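Local coordinates for sialidase domain-containing protein (Dyadobacter fermentans, PDB 5HX0) that is of unknown function but has a sialidase-like beta-propeller fold and may recognise or cleave a glycan, at residues Arg358-Pro369 against Val381-Gln392; Ile116-Ser124 against Phe167-Ser175. All coordinates share one frame; numbering follows the deposited sequence. Where two conformers were deposited one is given.

Contact 1 of 2, residues Arg358-Pro369 against Val381-Gln392; sequences RTDGGTTDLGYP and VSYYFNVPGGPQ
Arg-358 lies against Phe-385 and Tyr-383 where the loop leaving strand 354-358 enters the next blade of a six-bladed beta-propeller through the hairpin 367-375/378-385. Arg-358 CB starts 3.7 Å from Phe-385 CZ, and CG then passes Tyr-383 OH at 3.2 Å, with CD following close to the same hydroxyl. Bends at chi2 (-71°) and chi3 (-69°) fold the chain back, bringing Arg-358 CZ over one face of Phe-385, 4.1 Å from the ring centroid in a cation-pi contact; Leu-366 CD2 takes the opposite face. Arg-358 NE and NH2 grip Asp-360 side-on, each meeting a syn lone pair of one carboxylate oxygen, with Arg-358 NE to Asp-360 OD1 at 2.8 Å. Arg-358 NH1 donates to Tyr-383 OH at 3.0 Å, the guanidinium standing 79° to that ring, and Ser-397 OG bonds the same hydroxyl. Asp-360 and Tyr-383 thus fix the guanidinium's rotation.

Past Phe-385, Asn-386 holds the loop 361-365 with its amide. Asn-386 OD1 receives Thr-363 N at 2.9 Å on an in-plane lone pair, while ND2 donates to the carbonyls of Thr-363 and Asp-365. Gln-392 NE2 is a second donor to Asp-365 O, at 3.1 Å. The antiparallel hydrogen-bonded pair Gly-367/Tyr-384 then starts the hairpin, and Leu-366 CA rests over the Tyr-384 ring as a CH-pi contact. His-91 and His-57 bond the Asp-365 carboxylate, whose OD1 is met by Tyr-384 OH nearly end-on, 2.7 Å away.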
loop_
_atom_site.group_PDB
_atom_site.type_symbol
_atom_site.label_atom_id
_atom_site.label_comp_id
_atom_site.label_asym_id
_atom_site.label_seq_id
_atom_site.Cartn_x
_atom_site.Cartn_y
_atom_site.Cartn_z
ATOM N N ARG A 358 -21.233 -25.058 3.510
ATOM C CA ARG A 358 -20.271 -25.495 2.500
ATOM C C ARG A 358 -19.562 -26.733 3.013
ATOM O O ARG A 358 -19.205 -26.801 4.193
ATOM C CB ARG A 358 -19.195 -24.423 2.170
ATOM C CG ARG A 358 -19.708 -23.103 1.615
ATOM C CD ARG A 358 -20.234 -23.255 0.191
ATOM N NE ARG A 358 -19.217 -23.518 -0.822
ATOM C CZ ARG A 358 -18.756 -22.601 -1.672
ATOM N NH1 ARG A 358 -19.197 -21.349 -1.618
ATOM N NH2 ARG A 358 -17.866 -22.935 -2.584
ATOM N N THR A 359 -19.358 -27.706 2.123
ATOM C CA THR A 359 -18.587 -28.907 2.425
ATOM C C THR A 359 -17.494 -29.161 1.397
ATOM O O THR A 359 -16.816 -30.196 1.482
ATOM C CB THR A 359 -19.500 -30.151 2.483
ATOM O OG1 THR A 359 -20.184 -30.286 1.235
ATOM C CG2 THR A 359 -20.542 -30.021 3.592
ATOM N N ASP A 360 -17.306 -28.258 0.429
ATOM C CA ASP A 360 -16.472 -28.506 -0.743
ATOM C C ASP A 360 -15.097 -27.848 -0.662
ATOM O O ASP A 360 -14.455 -27.634 -1.703
ATOM C CB ASP A 360 -17.199 -28.034 -2.009
ATOM C CG ASP A 360 -17.621 -26.555 -1.946
ATOM O OD1 ASP A 360 -18.019 -26.075 -0.859
ATOM O OD2 ASP A 360 -17.564 -25.874 -2.995
ATOM N N GLY A 361 -14.622 -27.511 0.535
ATOM C CA GLY A 361 -13.336 -26.829 0.636
ATOM C C GLY A 361 -12.178 -27.735 0.251
ATOM O O GLY A 361 -12.205 -28.948 0.474
ATOM N N GLY A 362 -11.128 -27.125 -0.313
ATOM C CA GLY A 362 -9.921 -27.833 -0.708
ATOM C C GLY A 362 -8.948 -28.063 0.436
ATOM O O GLY A 362 -8.747 -29.200 0.863
ATOM N N THR A 363 -8.351 -26.990 0.949
ATOM C CA THR A 363 -7.448 -27.018 2.093
ATOM C C THR A 363 -8.085 -26.271 3.257
ATOM O O THR A 363 -9.127 -25.633 3.116
ATOM C CB THR A 363 -6.099 -26.373 1.758
ATOM O OG1 THR A 363 -6.276 -24.950 1.666
ATOM C CG2 THR A 363 -5.564 -26.879 0.432
ATOM N N THR A 364 -7.441 -26.361 4.424
ATOM C CA THR A 364 -7.936 -25.690 5.620
ATOM C C THR A 364 -7.805 -24.167 5.555
ATOM O O THR A 364 -8.292 -23.479 6.463
ATOM C CB THR A 364 -7.186 -26.224 6.842
ATOM O OG1 THR A 364 -5.783 -26.059 6.621
ATOM C CG2 THR A 364 -7.492 -27.721 7.059
ATOM N N ASP A 365 -7.175 -23.618 4.512
ATOM C CA ASP A 365 -6.997 -22.167 4.388
ATOM C C ASP A 365 -8.276 -21.574 3.787
ATOM O O ASP A 365 -8.360 -21.221 2.608
ATOM C CB ASP A 365 -5.748 -21.872 3.562
ATOM C CG ASP A 365 -5.336 -20.406 3.584
ATOM O OD1 ASP A 365 -5.836 -19.629 4.420
ATOM O OD2 ASP A 365 -4.463 -20.039 2.757
ATOM N N LEU A 366 -9.291 -21.455 4.638
ATOM C CA LEU A 366 -10.615 -20.945 4.285
ATOM C C LEU A 366 -11.307 -20.575 5.588
ATOM O O LEU A 366 -10.764 -20.799 6.671
ATOM C CB LEU A 366 -11.435 -21.980 3.485
ATOM C CG LEU A 366 -11.501 -23.421 4.020
ATOM C CD1 LEU A 366 -12.384 -23.558 5.279
ATOM C CD2 LEU A 366 -12.009 -24.416 2.941
ATOM N N GLY A 367 -12.532 -20.049 5.482
ATOM C CA GLY A 367 -13.353 -19.794 6.651
ATOM C C GLY A 367 -13.516 -18.332 7.013
ATOM O O GLY A 367 -13.735 -17.482 6.140
ATOM N N TYR A 368 -13.409 -18.023 8.303
ATOM C CA TYR A 368 -13.608 -16.669 8.814
ATOM C C TYR A 368 -14.910 -16.033 8.300
ATOM O O TYR A 368 -14.873 -14.938 7.731
ATOM C CB TYR A 368 -12.414 -15.791 8.461
ATOM C CG TYR A 368 -11.167 -16.047 9.294
ATOM C CD1 TYR A 368 -10.558 -17.300 9.325
ATOM C CD2 TYR A 368 -10.619 -15.031 10.074
ATOM C CE1 TYR A 368 -9.416 -17.542 10.098
ATOM C CE2 TYR A 368 -9.487 -15.253 10.845
ATOM C CZ TYR A 368 -8.892 -16.509 10.854
ATOM O OH TYR A 368 -7.766 -16.705 11.622
ATOM N N PRO A 369 -16.053 -16.679 8.503
ATOM C CA PRO A 369 -17.296 -16.091 7.992
ATOM C C PRO A 369 -17.708 -14.832 8.748
ATOM O O PRO A 369 -17.372 -14.616 9.913
ATOM C CB PRO A 369 -18.333 -17.216 8.157
ATOM C CG PRO A 369 -17.809 -18.004 9.336
ATOM C CD PRO A 369 -16.298 -17.959 9.192
ATOM N N VAL A 381 -23.943 -14.642 4.295
ATOM C CA VAL A 381 -22.819 -15.119 5.101
ATOM C C VAL A 381 -21.612 -15.093 4.173
ATOM O O VAL A 381 -21.472 -15.957 3.305
ATOM C CB VAL A 381 -23.060 -16.520 5.667
ATOM C CG1 VAL A 381 -21.864 -16.934 6.553
ATOM C CG2 VAL A 381 -24.391 -16.570 6.435
ATOM N N SER A 382 -20.745 -14.093 4.333
ATOM C CA SER A 382 -19.508 -14.089 3.572
ATOM C C SER A 382 -18.427 -14.873 4.313
ATOM O O SER A 382 -18.518 -15.123 5.516
ATOM C CB SER A 382 -19.025 -12.648 3.323
ATOM O OG SER A 382 -18.458 -12.103 4.515
ATOM N N TYR A 383 -17.393 -15.267 3.573
ATOM C CA TYR A 383 -16.258 -16.015 4.109
ATOM C C TYR A 383 -15.193 -16.015 3.026
ATOM O O TYR A 383 -15.437 -15.554 1.910
ATOM C CB TYR A 383 -16.637 -17.453 4.524
ATOM C CG TYR A 383 -17.578 -18.143 3.560
ATOM C CD1 TYR A 383 -17.091 -18.811 2.431
ATOM C CD2 TYR A 383 -18.962 -18.109 3.765
ATOM C CE1 TYR A 383 -17.962 -19.438 1.540
ATOM C CE2 TYR A 383 -19.834 -18.746 2.879
ATOM C CZ TYR A 383 -19.324 -19.391 1.769
ATOM O OH TYR A 383 -20.185 -20.005 0.895
ATOM N N TYR A 384 -13.991 -16.489 3.362
ATOM C CA TYR A 384 -13.059 -16.780 2.287
ATOM C C TYR A 384 -12.964 -18.288 2.129
ATOM O O TYR A 384 -13.384 -19.065 3.002
ATOM C CB TYR A 384 -11.673 -16.114 2.480
ATOM C CG TYR A 384 -10.672 -16.839 3.373
ATOM C CD1 TYR A 384 -10.822 -16.839 4.755
ATOM C CD2 TYR A 384 -9.541 -17.477 2.827
ATOM C CE1 TYR A 384 -9.887 -17.484 5.595
ATOM C CE2 TYR A 384 -8.599 -18.135 3.664
ATOM C CZ TYR A 384 -8.788 -18.123 5.052
ATOM O OH TYR A 384 -7.882 -18.761 5.901
ATOM N N PHE A 385 -12.503 -18.702 0.953
ATOM C CA PHE A 385 -12.736 -20.082 0.553
ATOM C C PHE A 385 -11.688 -20.506 -0.462
ATOM O O PHE A 385 -10.990 -19.680 -1.053
ATOM C CB PHE A 385 -14.144 -20.267 -0.037
ATOM C CG PHE A 385 -14.725 -21.622 0.239
ATOM C CD1 PHE A 385 -15.133 -21.951 1.520
ATOM C CD2 PHE A 385 -14.855 -22.567 -0.781
ATOM C CE1 PHE A 385 -15.673 -23.206 1.803
ATOM C CE2 PHE A 385 -15.374 -23.819 -0.526
ATOM C CZ PHE A 385 -15.784 -24.153 0.770
ATOM N N ASN A 386 -11.578 -21.820 -0.637
ATOM C CA ASN A 386 -10.827 -22.401 -1.739
ATOM C C ASN A 386 -11.452 -23.756 -2.037
ATOM O O ASN A 386 -11.901 -24.456 -1.122
ATOM C CB ASN A 386 -9.328 -22.587 -1.455
ATOM C CG ASN A 386 -9.055 -23.733 -0.495
ATOM O OD1 ASN A 386 -8.860 -24.876 -0.916
ATOM N ND2 ASN A 386 -9.073 -23.438 0.817
ATOM N N VAL A 387 -11.495 -24.090 -3.322
ATOM C CA VAL A 387 -11.841 -25.429 -3.800
ATOM C C VAL A 387 -10.551 -26.091 -4.287
ATOM O O VAL A 387 -9.535 -25.398 -4.454
ATOM C CB VAL A 387 -12.910 -25.359 -4.906
ATOM C CG1 VAL A 387 -14.199 -24.781 -4.376
ATOM C CG2 VAL A 387 -12.415 -24.552 -6.098
ATOM N N PRO A 388 -10.520 -27.411 -4.509
ATOM C CA PRO A 388 -9.263 -28.057 -4.929
ATOM C C PRO A 388 -8.670 -27.416 -6.175
ATOM O O PRO A 388 -9.368 -27.147 -7.157
ATOM C CB PRO A 388 -9.679 -29.512 -5.183
ATOM C CG PRO A 388 -10.826 -29.730 -4.249
ATOM C CD PRO A 388 -11.564 -28.394 -4.180
ATOM N N GLY A 389 -7.368 -27.144 -6.113
ATOM C CA GLY A 389 -6.654 -26.499 -7.187
ATOM C C GLY A 389 -6.928 -25.024 -7.365
ATOM O O GLY A 389 -6.393 -24.432 -8.301
ATOM N N GLY A 390 -7.738 -24.399 -6.505
ATOM C CA GLY A 390 -8.096 -23.014 -6.700
ATOM C C GLY A 390 -7.458 -22.059 -5.700
ATOM O O GLY A 390 -6.929 -22.462 -4.661
ATOM N N PRO A 391 -7.536 -20.767 -5.997
ATOM C CA PRO A 391 -6.980 -19.738 -5.104
ATOM C C PRO A 391 -7.876 -19.424 -3.906
ATOM O O PRO A 391 -9.072 -19.731 -3.878
ATOM C CB PRO A 391 -6.898 -18.517 -6.017
ATOM C CG PRO A 391 -8.089 -18.705 -6.959
ATOM C CD PRO A 391 -8.187 -20.196 -7.190
ATOM N N GLN A 392 -7.276 -18.775 -2.910
ATOM C CA GLN A 392 -8.053 -18.218 -1.807
ATOM C C GLN A 392 -8.843 -17.008 -2.313
ATOM O O GLN A 392 -8.260 -16.038 -2.811
ATOM C CB GLN A 392 -7.129 -17.817 -0.656
ATOM C CG GLN A 392 -6.859 -18.930 0.347
ATOM C CD GLN A 392 -6.122 -20.115 -0.261
ATOM O OE1 GLN A 392 -5.280 -19.948 -1.140
ATOM N NE2 GLN A 392 -6.441 -21.323 0.203
HETATM O O HOH W 1 -5.487 -23.757 -0.491
#

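Contact 2 of 2, residues Ile116-Ser124 against Phe167-Ser175; sequences IYSHPFGGS and FLGGYVLRS
Tyr-171 and His-119 stack face to face, their ring centroids 4.0 Å apart and their planes 24° from parallel, with Tyr-171 CE2 over the imidazole. A chi1 of 35°, placing CG between the backbone N and the carbonyl carbon, carries the tyrosine ring up to this position. Ser-124 OG lies at the edge of the Tyr-171 ring, near its plane, and accepts from Tyr-171 OH at 2.7 Å. The Tyr-117 ring completes the aromatic cluster: it meets Tyr-171 obliquely, centroids 5.7 Å apart and planes at 62°, CE2 approaching Tyr-171 CE1. Leu-173 CD2 sits over a face of the Tyr-117 ring, 3.9 Å from its centroid, and Leu-173 CD1 lies against Tyr-117 CB.

Tyr-117 OH lies near the imidazole plane and shares a 2.6 Å hydrogen bond with His-119 ND1. That bond fixes the turn of the imidazole, whereas the Tyr-117 ring is held by what lies on its faces, His-119 N on one and Leu-173 CD2 on the other. Leu-168 CD1 reaches another part of the imidazole edge, 3.9 Å from His-119 CD2. In propeller terms, 116-124 is a link between blades, running from the outermost strand 114-117 of one sheet to strand 123-131 of the next; strand 165-175 belongs to that second sheet. Even the closest CA pair, Tyr-117 and Leu-173, is 8.1 Å apart, so side chains bridge the gap.

Farther out, a classic beta bulge sets Ile-116 and Tyr-117 together opposite Leu-98. Pro-185 packs against Tyr-117, Tyr-171 and Leu-173. A type I turn from His-119 to Gly-122 returns the chain, and there His-119 O accepts a hydrogen bond from Tyr-97 OH of the second subunit, while Phe-121 meets Phe-56 of that subunit.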
loop_
_atom_site.group_PDB
_atom_site.type_symbol
_atom_site.label_atom_id
_atom_site.label_comp_id
_atom_site.label_asym_id
_atom_site.label_seq_id
_atom_site.Cartn_x
_atom_site.Cartn_y
_atom_site.Cartn_z
ATOM N N ILE A 116 -8.537 0.307 1.208
ATOM C CA ILE A 116 -8.825 0.920 2.500
ATOM C C ILE A 116 -7.539 1.392 3.166
ATOM O O ILE A 116 -7.444 2.528 3.632
ATOM C CB ILE A 116 -9.592 -0.057 3.420
ATOM C CG1 ILE A 116 -10.996 -0.337 2.879
ATOM C CG2 ILE A 116 -9.677 0.527 4.852
ATOM C CD1 ILE A 116 -11.724 -1.504 3.626
ATOM N N TYR A 117 -6.515 0.543 3.192
ATOM C CA TYR A 117 -5.310 0.916 3.919
ATOM C C TYR A 117 -4.115 0.064 3.529
ATOM O O TYR A 117 -4.221 -1.164 3.439
ATOM C CB TYR A 117 -5.542 0.783 5.415
ATOM C CG TYR A 117 -4.390 1.294 6.261
ATOM C CD1 TYR A 117 -4.054 2.645 6.273
ATOM C CD2 TYR A 117 -3.676 0.425 7.081
ATOM C CE1 TYR A 117 -3.004 3.113 7.066
ATOM C CE2 TYR A 117 -2.633 0.878 7.883
ATOM C CZ TYR A 117 -2.303 2.227 7.864
ATOM O OH TYR A 117 -1.268 2.670 8.653
ATOM N N SER A 118 -2.978 0.726 3.322
ATOM C CA SER A 118 -1.677 0.074 3.223
ATOM C C SER A 118 -0.778 0.656 4.304
ATOM O O SER A 118 -0.507 1.864 4.313
ATOM C CB SER A 118 -1.056 0.271 1.841
ATOM O OG SER A 118 -1.179 1.617 1.414
ATOM N N HIS A 119 -0.334 -0.185 5.209
ATOM C CA HIS A 119 0.436 0.304 6.356
ATOM C C HIS A 119 1.841 0.702 5.896
ATOM O O HIS A 119 2.477 -0.044 5.150
ATOM C CB HIS A 119 0.494 -0.796 7.416
ATOM C CG HIS A 119 0.884 -0.334 8.788
ATOM N ND1 HIS A 119 0.399 0.825 9.364
ATOM C CD2 HIS A 119 1.691 -0.907 9.712
ATOM C CE1 HIS A 119 0.887 0.934 10.589
ATOM N NE2 HIS A 119 1.673 -0.105 10.822
ATOM N N PRO A 120 2.350 1.869 6.290
ATOM C CA PRO A 120 3.711 2.251 5.857
ATOM C C PRO A 120 4.798 1.317 6.361
ATOM O O PRO A 120 5.891 1.283 5.776
ATOM C CB PRO A 120 3.870 3.670 6.437
ATOM C CG PRO A 120 2.440 4.199 6.478
ATOM C CD PRO A 120 1.657 2.974 6.970
ATOM N N PHE A 121 4.548 0.549 7.422
ATOM C CA PHE A 121 5.609 -0.221 8.061
ATOM C C PHE A 121 5.478 -1.721 7.875
ATOM O O PHE A 121 6.274 -2.459 8.456
ATOM C CB PHE A 121 5.683 0.119 9.558
ATOM C CG PHE A 121 5.860 1.582 9.800
ATOM C CD1 PHE A 121 7.084 2.174 9.581
ATOM C CD2 PHE A 121 4.779 2.376 10.150
ATOM C CE1 PHE A 121 7.250 3.533 9.747
ATOM C CE2 PHE A 121 4.936 3.733 10.323
ATOM C CZ PHE A 121 6.182 4.310 10.114
ATOM N N GLY A 122 4.521 -2.197 7.082
ATOM C CA GLY A 122 4.476 -3.618 6.773
ATOM C C GLY A 122 3.106 -4.057 6.276
ATOM O O GLY A 122 2.315 -3.245 5.787
ATOM N N GLY A 123 2.854 -5.375 6.421
ATOM C CA GLY A 123 1.625 -5.988 5.930
ATOM C C GLY A 123 0.508 -5.941 6.961
ATOM O O GLY A 123 0.749 -5.988 8.174
ATOM N N SER A 124 -0.731 -5.811 6.470
ATOM C CA SER A 124 -1.902 -5.650 7.330
ATOM C C SER A 124 -2.816 -6.870 7.257
ATOM O O SER A 124 -2.891 -7.546 6.228
ATOM C CB SER A 124 -2.670 -4.394 6.937
ATOM O OG SER A 124 -1.841 -3.258 7.099
ATOM N N PHE A 167 5.721 -9.279 14.787
ATOM C CA PHE A 167 4.358 -8.804 14.996
ATOM C C PHE A 167 4.328 -7.316 15.353
ATOM O O PHE A 167 5.154 -6.829 16.134
ATOM C CB PHE A 167 3.725 -9.647 16.111
ATOM C CG PHE A 167 2.228 -9.526 16.212
ATOM C CD1 PHE A 167 1.457 -9.409 15.084
ATOM C CD2 PHE A 167 1.600 -9.590 17.451
ATOM C CE1 PHE A 167 0.061 -9.309 15.185
ATOM C CE2 PHE A 167 0.225 -9.490 17.565
ATOM C CZ PHE A 167 -0.544 -9.348 16.428
ATOM N N LEU A 168 3.371 -6.579 14.779
ATOM C CA LEU A 168 3.202 -5.169 15.147
ATOM C C LEU A 168 1.996 -4.903 16.034
ATOM O O LEU A 168 1.861 -3.778 16.545
ATOM C CB LEU A 168 3.073 -4.282 13.901
ATOM C CG LEU A 168 4.272 -4.191 12.963
ATOM C CD1 LEU A 168 3.843 -3.518 11.642
ATOM C CD2 LEU A 168 5.396 -3.407 13.653
ATOM N N GLY A 169 1.103 -5.868 16.195
ATOM C CA GLY A 169 -0.096 -5.584 16.954
ATOM C C GLY A 169 -1.056 -4.680 16.192
ATOM O O GLY A 169 -0.941 -4.474 14.981
ATOM N N GLY A 170 -2.005 -4.112 16.941
ATOM C CA GLY A 170 -3.192 -3.556 16.339
ATOM C C GLY A 170 -3.075 -2.112 15.858
ATOM O O GLY A 170 -2.204 -1.340 16.269
ATOM N N TYR A 171 -3.988 -1.763 14.951
ATOM C CA TYR A 171 -4.243 -0.382 14.565
ATOM C C TYR A 171 -5.653 -0.338 13.994
ATOM O O TYR A 171 -6.152 -1.341 13.484
ATOM C CB TYR A 171 -3.225 0.152 13.550
ATOM C CG TYR A 171 -2.671 -0.803 12.492
ATOM C CD1 TYR A 171 -3.337 -1.020 11.282
ATOM C CD2 TYR A 171 -1.446 -1.413 12.681
ATOM C CE1 TYR A 171 -2.793 -1.856 10.296
ATOM C CE2 TYR A 171 -0.897 -2.248 11.726
ATOM C CZ TYR A 171 -1.564 -2.467 10.542
ATOM O OH TYR A 171 -0.965 -3.286 9.611
ATOM N N VAL A 172 -6.305 0.809 14.126
ATOM C CA VAL A 172 -7.706 0.972 13.741
ATOM C C VAL A 172 -7.819 2.204 12.860
ATOM O O VAL A 172 -7.295 3.271 13.206
ATOM C CB VAL A 172 -8.620 1.117 14.978
ATOM C CG1 VAL A 172 -10.082 1.200 14.566
ATOM C CG2 VAL A 172 -8.400 -0.039 15.938
ATOM N N LEU A 173 -8.484 2.060 11.721
ATOM C CA LEU A 173 -8.852 3.191 10.884
ATOM C C LEU A 173 -10.315 3.545 11.117
ATOM O O LEU A 173 -11.138 2.697 11.463
ATOM C CB LEU A 173 -8.624 2.863 9.409
ATOM C CG LEU A 173 -7.219 2.282 9.350
ATOM C CD1 LEU A 173 -7.134 1.246 8.301
ATOM C CD2 LEU A 173 -6.192 3.367 9.172
ATOM N N ARG A 174 -10.642 4.801 10.859
ATOM C CA ARG A 174 -11.962 5.337 11.150
ATOM C C ARG A 174 -12.439 6.179 9.974
ATOM O O ARG A 174 -11.672 6.967 9.415
ATOM C CB ARG A 174 -11.871 6.190 12.419
ATOM C CG ARG A 174 -13.057 6.237 13.265
ATOM C CD ARG A 174 -12.679 6.784 14.654
ATOM N NE ARG A 174 -13.888 7.042 15.411
ATOM C CZ ARG A 174 -14.563 8.180 15.334
ATOM N NH1 ARG A 174 -14.118 9.163 14.550
ATOM N NH2 ARG A 174 -15.672 8.342 16.043
ATOM N N SER A 175 -13.706 6.029 9.606
ATOM C CA SER A 175 -14.292 6.855 8.563
ATOM C C SER A 175 -15.588 7.462 9.065
ATOM O O SER A 175 -16.439 6.761 9.622
ATOM C CB SER A 175 -14.554 6.066 7.289
ATOM O OG SER A 175 -15.208 6.880 6.326
#

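In the fold
Both contacts belong to junctions where one propeller blade passes to the next, but they share no strand and their nearest atoms are about 11 Å apart. Contact 1 is only partly buried: it runs from the hairpin 367-375/378-385 into loops, two of its touching residues are exposed, and no second subunit reaches it. Its chemistry is mixed, combining backbone pairing, a cation-pi contact and hydrogen bonds from side-chain amides. Contact 2 is buried and relies on aromatic and aliphatic packing; its turn also takes part in the dimer interface. Backbone hydrogen bonds join the segments in contact 1 alone, whereas a single hydrogen bond, Tyr-171 OH to Ser-124 OG, crosses contact 2.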